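Local coordinates for protein aminoglycoside phosphotransferase (PDB 6EF6) that phosphorylates (S)-1-amino-2-propanol, serving as the kinase of the mycobacterial aminoacetone utilization microcompartment, at residues F147-E159 with W281-R293. Residues are numbered along the deposited sequence; the frame is centred on the assembly and turned at random.
Sequences FQTLGRITASLHE and WQESWVAGYRSRR. With ACT (acetate ion), chain F.
Tyr289 OH is gripped from two directions in its ring plane: His158 ND1 lies 2.7 Å from Tyr289 OH in a nearly straight bond (166°), either group a possible donor, and Arg293 NH2 donates to the same oxygen. His158 NE2 bonds Asp264, so both imidazole nitrogens are engaged and the ring's rotation is fixed. A chi1 of -168°, which turns CG away from the backbone N, carries the Tyr289 ring as a knob into the hole formed by Gly151, Thr154, Ala155 and His158; Ala155 CB stands over its ring centre, 3.6 Å from the centroid. Helices 147-163 and 278-290 both belong to the helical C-terminal lobe of the bilobal, protein-kinase-like aminoglycoside phosphotransferase fold. Their segments 147-159 and 281-290 run in the same general direction, 40° apart, and their axes approach to 6.4 Å. Gly151 and Gly288 lie where the backbones come together. There the chains meet through CA-H...O contacts, the straightest from Gly288 CA to Gln148 O (3.4 Å). Gly151 CA also sits 3.5 Å from the centroid of the Trp285 five-membered ring, almost on its normal. At that indole's edge, a water accepts from Trp285 NE1 and donates to Thr154 OG1. Farther along, Phe147 and the Trp281 five-membered ring form an offset stack, centroids 4.2 Å apart. Where helix 278-290 gives way to the following turn, Arg152 CD covers the centre of one face of the Arg292 guanidinium, whose NH1 forms a salt bridge with Asp96 and a weak bond to Ser156 OG (3.4 Å).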
ATOM      1  N   PHE A 147      -6.245  -1.172  14.762  1.00 13.50           N
ATOM      2  CA  PHE A 147      -5.104  -1.977  14.344  1.00 13.37           C
ATOM      3  C   PHE A 147      -5.398  -3.472  14.375  1.00 13.54           C
ATOM      4  O   PHE A 147      -4.844  -4.222  13.558  1.00 14.46           O
ATOM      5  CB  PHE A 147      -3.826  -1.660  15.123  1.00 14.32           C
ATOM      6  CG  PHE A 147      -3.156  -0.392  14.648  1.00 13.58           C
ATOM      7  CD1 PHE A 147      -2.382  -0.436  13.487  1.00 15.11           C
ATOM      8  CD2 PHE A 147      -3.318   0.805  15.301  1.00 14.59           C
ATOM      9  CE1 PHE A 147      -1.804   0.695  13.003  1.00 17.52           C
ATOM     10  CE2 PHE A 147      -2.699   1.958  14.822  1.00 17.88           C
ATOM     11  CZ  PHE A 147      -1.939   1.893  13.678  1.00 17.32           C
ATOM     12  N   GLN A 148      -6.140  -3.956  15.364  1.00 13.19           N
ATOM     13  CA  GLN A 148      -6.433  -5.381  15.439  1.00 13.03           C
ATOM     14  C   GLN A 148      -7.194  -5.856  14.216  1.00 14.09           C
ATOM     15  O   GLN A 148      -6.889  -6.938  13.686  1.00 14.56           O
ATOM     16  CB  GLN A 148      -7.199  -5.676  16.725  1.00 13.69           C
ATOM     17  CG  GLN A 148      -7.445  -7.164  16.894  1.00 14.18           C
ATOM     18  CD  GLN A 148      -8.025  -7.534  18.239  1.00 15.17           C
ATOM     19  OE1 GLN A 148      -7.889  -6.812  19.250  1.00 16.73           O
ATOM     20  NE2 GLN A 148      -8.581  -8.698  18.321  1.00 16.24           N
ATOM     21  N   THR A 149      -8.218  -5.124  13.794  1.00 13.69           N
ATOM     22  CA  THR A 149      -8.986  -5.492  12.616  1.00 13.87           C
ATOM     23  C   THR A 149      -8.099  -5.481  11.382  1.00 15.41           C
ATOM     24  O   THR A 149      -8.172  -6.400  10.554  1.00 15.21           O
ATOM     25  CB  THR A 149     -10.132  -4.495  12.457  1.00 18.89           C
ATOM     26  OG1 THR A 149     -10.945  -4.581  13.635  1.00 22.94           O
ATOM     27  CG2 THR A 149     -11.007  -4.799  11.269  1.00 20.17           C
ATOM     28  N   LEU A 150      -7.200  -4.508  11.281  1.00 14.34           N
ATOM     29  CA  LEU A 150      -6.261  -4.477  10.165  1.00 13.25           C
ATOM     30  C   LEU A 150      -5.368  -5.710  10.165  1.00 14.11           C
ATOM     31  O   LEU A 150      -5.148  -6.328   9.103  1.00 14.61           O
ATOM     32  CB  LEU A 150      -5.468  -3.170  10.235  1.00 14.59           C
ATOM     33  CG  LEU A 150      -4.356  -3.007   9.191  1.00 14.42           C
ATOM     34  CD1 LEU A 150      -4.897  -3.061   7.774  1.00 18.69           C
ATOM     35  CD2 LEU A 150      -3.692  -1.632   9.448  1.00 15.34           C
ATOM     36  N   GLY A 151      -4.853  -6.103  11.323  1.00 13.58           N
ATOM     37  CA  GLY A 151      -4.051  -7.307  11.412  1.00 13.22           C
ATOM     38  C   GLY A 151      -4.803  -8.552  10.988  1.00 13.81           C
ATOM     39  O   GLY A 151      -4.245  -9.425  10.315  1.00 14.38           O
ATOM     40  N   ARG A 152      -6.056  -8.695  11.431  1.00 14.41           N
ATOM     41  CA  ARG A 152      -6.832  -9.872  11.083  0.52 14.07           C
ATOM     42  C   ARG A 152      -7.057  -9.947   9.573  1.00 14.39           C
ATOM     43  O   ARG A 152      -6.947 -11.032   8.973  1.00 15.17           O
ATOM     44  CB  ARG A 152      -8.156  -9.791  11.829  0.52 17.23           C
ATOM     45  CG  ARG A 152      -9.018 -11.019  11.617  0.52 20.72           C
ATOM     46  CD  ARG A 152     -10.424 -10.843  12.171  0.52 30.25           C
ATOM     47  NE  ARG A 152     -11.246  -9.964  11.335  0.52 38.17           N
ATOM     48  CZ  ARG A 152     -11.876  -8.867  11.755  0.52 42.18           C
ATOM     49  NH1 ARG A 152     -11.763  -8.453  13.014  0.52 43.12           N
ATOM     50  NH2 ARG A 152     -12.620  -8.173  10.899  0.52 40.96           N
ATOM     51  N   ILE A 153      -7.396  -8.829   8.949  1.00 14.55           N
ATOM     52  CA  ILE A 153      -7.621  -8.811   7.493  1.00 15.21           C
ATOM     53  C   ILE A 153      -6.320  -9.086   6.734  1.00 15.18           C
ATOM     54  O   ILE A 153      -6.309  -9.853   5.736  1.00 15.58           O
ATOM     55  CB  ILE A 153      -8.296  -7.495   7.087  1.00 17.27           C
ATOM     56  CG1 ILE A 153      -9.714  -7.475   7.655  1.00 19.86           C
ATOM     57  CG2 ILE A 153      -8.264  -7.300   5.519  1.00 22.84           C
ATOM     58  CD1 ILE A 153     -10.428  -6.129   7.552  1.00 22.37           C
ATOM     59  N   THR A 154      -5.204  -8.569   7.242  1.00 14.51           N
ATOM     60  CA  THR A 154      -3.913  -8.863   6.619  1.00 14.90           C
ATOM     61  C   THR A 154      -3.628 -10.359   6.644  1.00 14.87           C
ATOM     62  O   THR A 154      -3.185 -10.947   5.638  1.00 15.07           O
ATOM     63  CB  THR A 154      -2.802  -8.083   7.327  1.00 14.56           C
ATOM     64  OG1 THR A 154      -3.043  -6.682   7.258  1.00 14.73           O
ATOM     65  CG2 THR A 154      -1.453  -8.382   6.638  1.00 15.69           C
ATOM     66  N   ALA A 155      -3.863 -11.032   7.783  1.00 13.85           N
ATOM     67  CA  ALA A 155      -3.673 -12.472   7.866  1.00 14.41           C
ATOM     68  C   ALA A 155      -4.516 -13.189   6.830  1.00 16.10           C
ATOM     69  O   ALA A 155      -4.080 -14.173   6.236  1.00 16.65           O
ATOM     70  CB  ALA A 155      -4.011 -12.955   9.272  1.00 15.10           C
ATOM     71  N   SER A 156      -5.746 -12.751   6.625  1.00 16.23           N
ATOM     72  CA  SER A 156      -6.575 -13.397   5.611  1.00 17.89           C
ATOM     73  C   SER A 156      -6.012 -13.202   4.210  1.00 17.78           C
ATOM     74  O   SER A 156      -6.127 -14.110   3.377  1.00 18.75           O
ATOM     75  CB  SER A 156      -7.975 -12.820   5.649  1.00 21.27           C
ATOM     76  OG  SER A 156      -8.590 -13.177   6.874  1.00 33.85           O
ATOM     77  N   LEU A 157      -5.445 -12.026   3.914  1.00 16.89           N
ATOM     78  CA  LEU A 157      -4.789 -11.824   2.619  1.00 16.59           C
ATOM     79  C   LEU A 157      -3.575 -12.714   2.480  1.00 15.79           C
ATOM     80  O   LEU A 157      -3.324 -13.255   1.392  1.00 16.98           O
ATOM     81  CB  LEU A 157      -4.392 -10.354   2.461  1.00 15.36           C
ATOM     82  CG  LEU A 157      -5.556  -9.400   2.194  1.00 15.78           C
ATOM     83  CD1 LEU A 157      -5.108  -7.954   2.331  1.00 16.36           C
ATOM     84  CD2 LEU A 157      -6.170  -9.625   0.802  1.00 22.18           C
ATOM     85  N   HIS A 158      -2.799 -12.893   3.532  1.00 15.09           N
ATOM     86  CA  HIS A 158      -1.661 -13.772   3.474  1.00 15.99           C
ATOM     87  C   HIS A 158      -2.093 -15.216   3.266  1.00 16.69           C
ATOM     88  O   HIS A 158      -1.467 -15.970   2.497  1.00 17.44           O
ATOM     89  CB  HIS A 158      -0.842 -13.651   4.739  1.00 15.67           C
ATOM     90  CG  HIS A 158      -0.176 -12.336   4.880  1.00 14.65           C
ATOM     91  ND1 HIS A 158       0.558 -12.015   5.997  1.00 15.29           N
ATOM     92  CD2 HIS A 158      -0.056 -11.296   4.029  1.00 14.41           C
ATOM     93  CE1 HIS A 158       1.063 -10.809   5.857  1.00 14.67           C
ATOM     94  NE2 HIS A 158       0.708 -10.334   4.677  1.00 15.21           N
ATOM     95  N   GLU A 159      -3.128 -15.657   3.972  1.00 16.66           N
ATOM     96  CA  GLU A 159      -3.597 -17.025   3.815  1.00 17.53           C
ATOM     97  C   GLU A 159      -4.031 -17.274   2.382  1.00 17.59           C
ATOM     98  O   GLU A 159      -3.727 -18.336   1.808  1.00 18.78           O
ATOM     99  CB  GLU A 159      -4.756 -17.239   4.777  1.00 20.62           C
ATOM    100  CG  GLU A 159      -5.354 -18.665   4.755  1.00 45.55           C
ATOM    101  CD  GLU A 159      -6.714 -18.735   5.422  1.00 64.31           C
ATOM    102  OE1 GLU A 159      -6.783 -19.097   6.618  1.00 69.82           O
ATOM    103  OE2 GLU A 159      -7.717 -18.409   4.753  1.00 68.34           O
ATOM    104  N   TRP A 281       0.074  -0.563  19.282  1.00 14.34           N
ATOM    105  CA  TRP A 281      -0.483  -0.840  17.976  1.00 13.85           C
ATOM    106  C   TRP A 281      -0.006  -2.181  17.460  1.00 13.69           C
ATOM    107  O   TRP A 281      -0.783  -2.973  16.883  1.00 14.77           O
ATOM    108  CB  TRP A 281      -0.058   0.262  17.013  1.00 13.93           C
ATOM    109  CG  TRP A 281      -0.623   1.628  17.358  1.00 14.80           C
ATOM    110  CD1 TRP A 281      -1.698   1.916  18.143  1.00 15.80           C
ATOM    111  CD2 TRP A 281      -0.172   2.879  16.835  1.00 15.02           C
ATOM    112  NE1 TRP A 281      -1.928   3.266  18.151  1.00 17.47           N
ATOM    113  CE2 TRP A 281      -1.012   3.874  17.340  1.00 16.43           C
ATOM    114  CE3 TRP A 281       0.849   3.225  15.959  1.00 15.28           C
ATOM    115  CZ2 TRP A 281      -0.833   5.240  17.055  1.00 18.29           C
ATOM    116  CZ3 TRP A 281       1.031   4.584  15.674  1.00 17.71           C
ATOM    117  CH2 TRP A 281       0.164   5.550  16.199  1.00 17.71           C
ATOM    118  N   GLN A 282       1.288  -2.469  17.635  1.00 13.95           N
ATOM    119  CA  GLN A 282       1.816  -3.763  17.232  1.00 12.76           C
ATOM    120  C   GLN A 282       1.094  -4.896  17.968  1.00 12.42           C
ATOM    121  O   GLN A 282       0.713  -5.898  17.340  1.00 13.49           O
ATOM    122  CB  GLN A 282       3.316  -3.810  17.505  1.00 15.16           C
ATOM    123  CG  GLN A 282       3.947  -5.094  16.979  1.00 16.50           C
ATOM    124  CD  GLN A 282       5.437  -5.211  17.195  1.00 23.09           C
ATOM    125  OE1 GLN A 282       5.921  -6.182  17.799  1.00 27.18           O
ATOM    126  NE2 GLN A 282       6.143  -4.283  16.680  1.00 22.67           N
ATOM    127  N   GLU A 283       0.952  -4.799  19.278  1.00 13.61           N
ATOM    128  CA  GLU A 283       0.310  -5.881  20.024  1.00 14.20           C
ATOM    129  C   GLU A 283      -1.131  -6.077  19.550  1.00 12.99           C
ATOM    130  O   GLU A 283      -1.576  -7.214  19.422  1.00 14.28           O
ATOM    131  CB  GLU A 283       0.352  -5.641  21.532  1.00 18.03           C
ATOM    132  CG  GLU A 283       1.775  -5.719  22.074  1.00 24.86           C
ATOM    133  CD  GLU A 283       1.898  -5.831  23.607  1.00 48.50           C
ATOM    134  OE1 GLU A 283       0.958  -6.286  24.282  1.00 46.05           O
ATOM    135  OE2 GLU A 283       2.974  -5.467  24.139  1.00 55.59           O
ATOM    136  N   SER A 284      -1.847  -5.005  19.233  1.00 13.46           N
ATOM    137  CA  SER A 284      -3.215  -5.149  18.760  1.00 14.80           C
ATOM    138  C   SER A 284      -3.234  -5.818  17.401  1.00 12.43           C
ATOM    139  O   SER A 284      -4.028  -6.729  17.149  1.00 12.91           O
ATOM    140  CB  SER A 284      -3.882  -3.773  18.701  1.00 13.65           C
ATOM    141  OG  SER A 284      -3.959  -3.180  19.974  1.00 15.60           O
ATOM    142  N   TRP A 285      -2.371  -5.352  16.483  1.00 11.83           N
ATOM    143  CA  TRP A 285      -2.297  -5.940  15.146  1.00 12.11           C
ATOM    144  C   TRP A 285      -1.949  -7.416  15.208  1.00 11.42           C
ATOM    145  O   TRP A 285      -2.562  -8.220  14.528  1.00 12.75           O
ATOM    146  CB  TRP A 285      -1.238  -5.162  14.351  1.00 11.84           C
ATOM    147  CG  TRP A 285      -1.139  -5.403  12.873  1.00 11.91           C
ATOM    148  CD1 TRP A 285      -1.708  -4.624  11.873  1.00 12.05           C
ATOM    149  CD2 TRP A 285      -0.448  -6.471  12.221  1.00 12.37           C
ATOM    150  NE1 TRP A 285      -1.353  -5.127  10.626  1.00 13.24           N
ATOM    151  CE2 TRP A 285      -0.588  -6.254  10.810  1.00 13.43           C
ATOM    152  CE3 TRP A 285       0.341  -7.545  12.666  1.00 13.32           C
ATOM    153  CZ2 TRP A 285       0.026  -7.071   9.871  1.00 14.48           C
ATOM    154  CZ3 TRP A 285       0.944  -8.371  11.708  1.00 13.78           C
ATOM    155  CH2 TRP A 285       0.781  -8.121  10.341  1.00 13.99           C
ATOM    156  N   VAL A 286      -0.966  -7.764  16.020  1.00 11.73           N
ATOM    157  CA  VAL A 286      -0.569  -9.163  16.169  1.00 12.61           C
ATOM    158  C   VAL A 286      -1.693 -10.036  16.719  1.00 12.74           C
ATOM    159  O   VAL A 286      -1.882 -11.179  16.294  1.00 13.21           O
ATOM    160  CB  VAL A 286       0.699  -9.241  17.025  1.00 13.20           C
ATOM    161  CG1 VAL A 286       0.949 -10.672  17.490  1.00 16.03           C
ATOM    162  CG2 VAL A 286       1.906  -8.690  16.238  1.00 13.92           C
ATOM    163  N   ALA A 287      -2.449  -9.535  17.717  1.00 12.78           N
ATOM    164  CA  ALA A 287      -3.580 -10.294  18.244  1.00 13.77           C
ATOM    165  C   ALA A 287      -4.616 -10.565  17.162  1.00 13.40           C
ATOM    166  O   ALA A 287      -5.159 -11.673  17.053  1.00 13.99           O
ATOM    167  CB  ALA A 287      -4.232  -9.533  19.405  1.00 14.40           C
ATOM    168  N   GLY A 288      -4.866  -9.569  16.305  1.00 12.98           N
ATOM    169  CA  GLY A 288      -5.810  -9.768  15.203  1.00 13.80           C
ATOM    170  C   GLY A 288      -5.281 -10.745  14.165  1.00 12.85           C
ATOM    171  O   GLY A 288      -5.984 -11.668  13.732  1.00 14.26           O
ATOM    172  N   TYR A 289      -4.009 -10.597  13.807  1.00 12.58           N
ATOM    173  CA  TYR A 289      -3.376 -11.489  12.837  1.00 12.76           C
ATOM    174  C   TYR A 289      -3.448 -12.930  13.292  1.00 12.82           C
ATOM    175  O   TYR A 289      -3.921 -13.826  12.550  1.00 13.27           O
ATOM    176  CB  TYR A 289      -1.924 -11.054  12.631  1.00 14.27           C
ATOM    177  CG  TYR A 289      -1.277 -11.718  11.442  1.00 14.01           C
ATOM    178  CD1 TYR A 289      -0.837 -13.002  11.494  1.00 14.54           C
ATOM    179  CD2 TYR A 289      -1.100 -11.029  10.264  1.00 15.16           C
ATOM    180  CE1 TYR A 289      -0.221 -13.628  10.402  1.00 17.16           C
ATOM    181  CE2 TYR A 289      -0.523 -11.646   9.160  1.00 13.47           C
ATOM    182  CZ  TYR A 289      -0.105 -12.928   9.254  1.00 15.12           C
ATOM    183  OH  TYR A 289       0.501 -13.598   8.177  1.00 17.13           O
ATOM    184  N   ARG A 290      -3.038 -13.181  14.556  1.00 13.62           N
ATOM    185  CA  ARG A 290      -2.975 -14.542  15.054  1.00 15.17           C
ATOM    186  C   ARG A 290      -4.341 -15.183  15.184  1.00 16.53           C
ATOM    187  O   ARG A 290      -4.426 -16.411  15.253  1.00 17.11           O
ATOM    188  CB  ARG A 290      -2.238 -14.560  16.410  1.00 16.31           C
ATOM    189  CG  ARG A 290      -0.747 -14.347  16.292  1.00 15.84           C
ATOM    190  CD  ARG A 290      -0.042 -14.375  17.666  1.00 18.84           C
ATOM    191  NE  ARG A 290       1.421 -14.343  17.480  1.00 18.61           N
ATOM    192  CZ  ARG A 290       2.297 -13.821  18.323  1.00 24.40           C
ATOM    193  NH1 ARG A 290       1.914 -13.197  19.422  1.00 23.92           N
ATOM    194  NH2 ARG A 290       3.593 -13.912  18.040  1.00 24.73           N
ATOM    195  N   SER A 291      -5.425 -14.413  15.191  1.00 16.74           N
ATOM    196  CA  SER A 291      -6.772 -14.968  15.200  1.00 18.22           C
ATOM    197  C   SER A 291      -7.082 -15.723  13.908  1.00 17.67           C
ATOM    198  O   SER A 291      -8.003 -16.553  13.906  1.00 21.71           O
ATOM    199  CB  SER A 291      -7.821 -13.888  15.485  1.00 18.85           C
ATOM    200  OG  SER A 291      -8.181 -13.142  14.332  1.00 19.33           O
ATOM    201  N   ARG A 292      -6.354 -15.443  12.833  1.00 16.72           N
ATOM    202  CA  ARG A 292      -6.571 -16.076  11.529  1.00 19.47           C
ATOM    203  C   ARG A 292      -5.394 -16.875  11.012  1.00 20.20           C
ATOM    204  O   ARG A 292      -5.626 -17.860  10.290  1.00 26.14           O
ATOM    205  CB  ARG A 292      -6.913 -15.000  10.474  1.00 21.80           C
ATOM    206  CG  ARG A 292      -8.251 -14.373  10.659  1.00 37.33           C
ATOM    207  CD  ARG A 292      -9.388 -15.317  10.304  1.00 46.93           C
ATOM    208  NE  ARG A 292     -10.657 -14.832  10.847  1.00 56.51           N
ATOM    209  CZ  ARG A 292     -11.472 -13.977  10.237  1.00 61.72           C
ATOM    210  NH1 ARG A 292     -11.180 -13.486   9.040  1.00 62.10           N
ATOM    211  NH2 ARG A 292     -12.595 -13.611  10.837  1.00 65.68           N
ATOM    212  N   ARG A 293      -4.169 -16.541  11.360  1.00 18.85           N
ATOM    213  CA  ARG A 293      -2.972 -17.184  10.817  1.00 19.89           C
ATOM    214  C   ARG A 293      -1.855 -17.099  11.844  1.00 18.91           C
ATOM    215  O   ARG A 293      -1.687 -16.089  12.518  1.00 18.88           O
ATOM    216  CB  ARG A 293      -2.491 -16.529   9.528  1.00 21.74           C
ATOM    217  CG  ARG A 293      -1.245 -17.203   8.826  1.00 28.93           C
ATOM    218  CD  ARG A 293      -0.781 -16.478   7.553  1.00 30.95           C
ATOM    219  NE  ARG A 293       0.340 -17.143   6.892  1.00 37.38           N
ATOM    220  CZ  ARG A 293       1.626 -16.790   6.986  1.00 46.27           C
ATOM    221  NH1 ARG A 293       2.549 -17.480   6.320  1.00 57.06           N
ATOM    222  NH2 ARG A 293       2.013 -15.766   7.734  1.00 36.38           N
TER
HETATM  223  C   ACT F 405     -14.223  -4.345  13.263  1.00 50.43           C
HETATM  224  O   ACT F 405     -15.242  -4.129  12.542  1.00 52.78           O
HETATM  225  OXT ACT F 405     -13.278  -3.560  13.545  1.00 44.05           O
HETATM  226  CH3 ACT F 405     -14.106  -5.760  13.893  1.00 47.31           C
HETATM  227  O   HOH W   1      -1.374  -4.478   7.856  1.00 16.12           O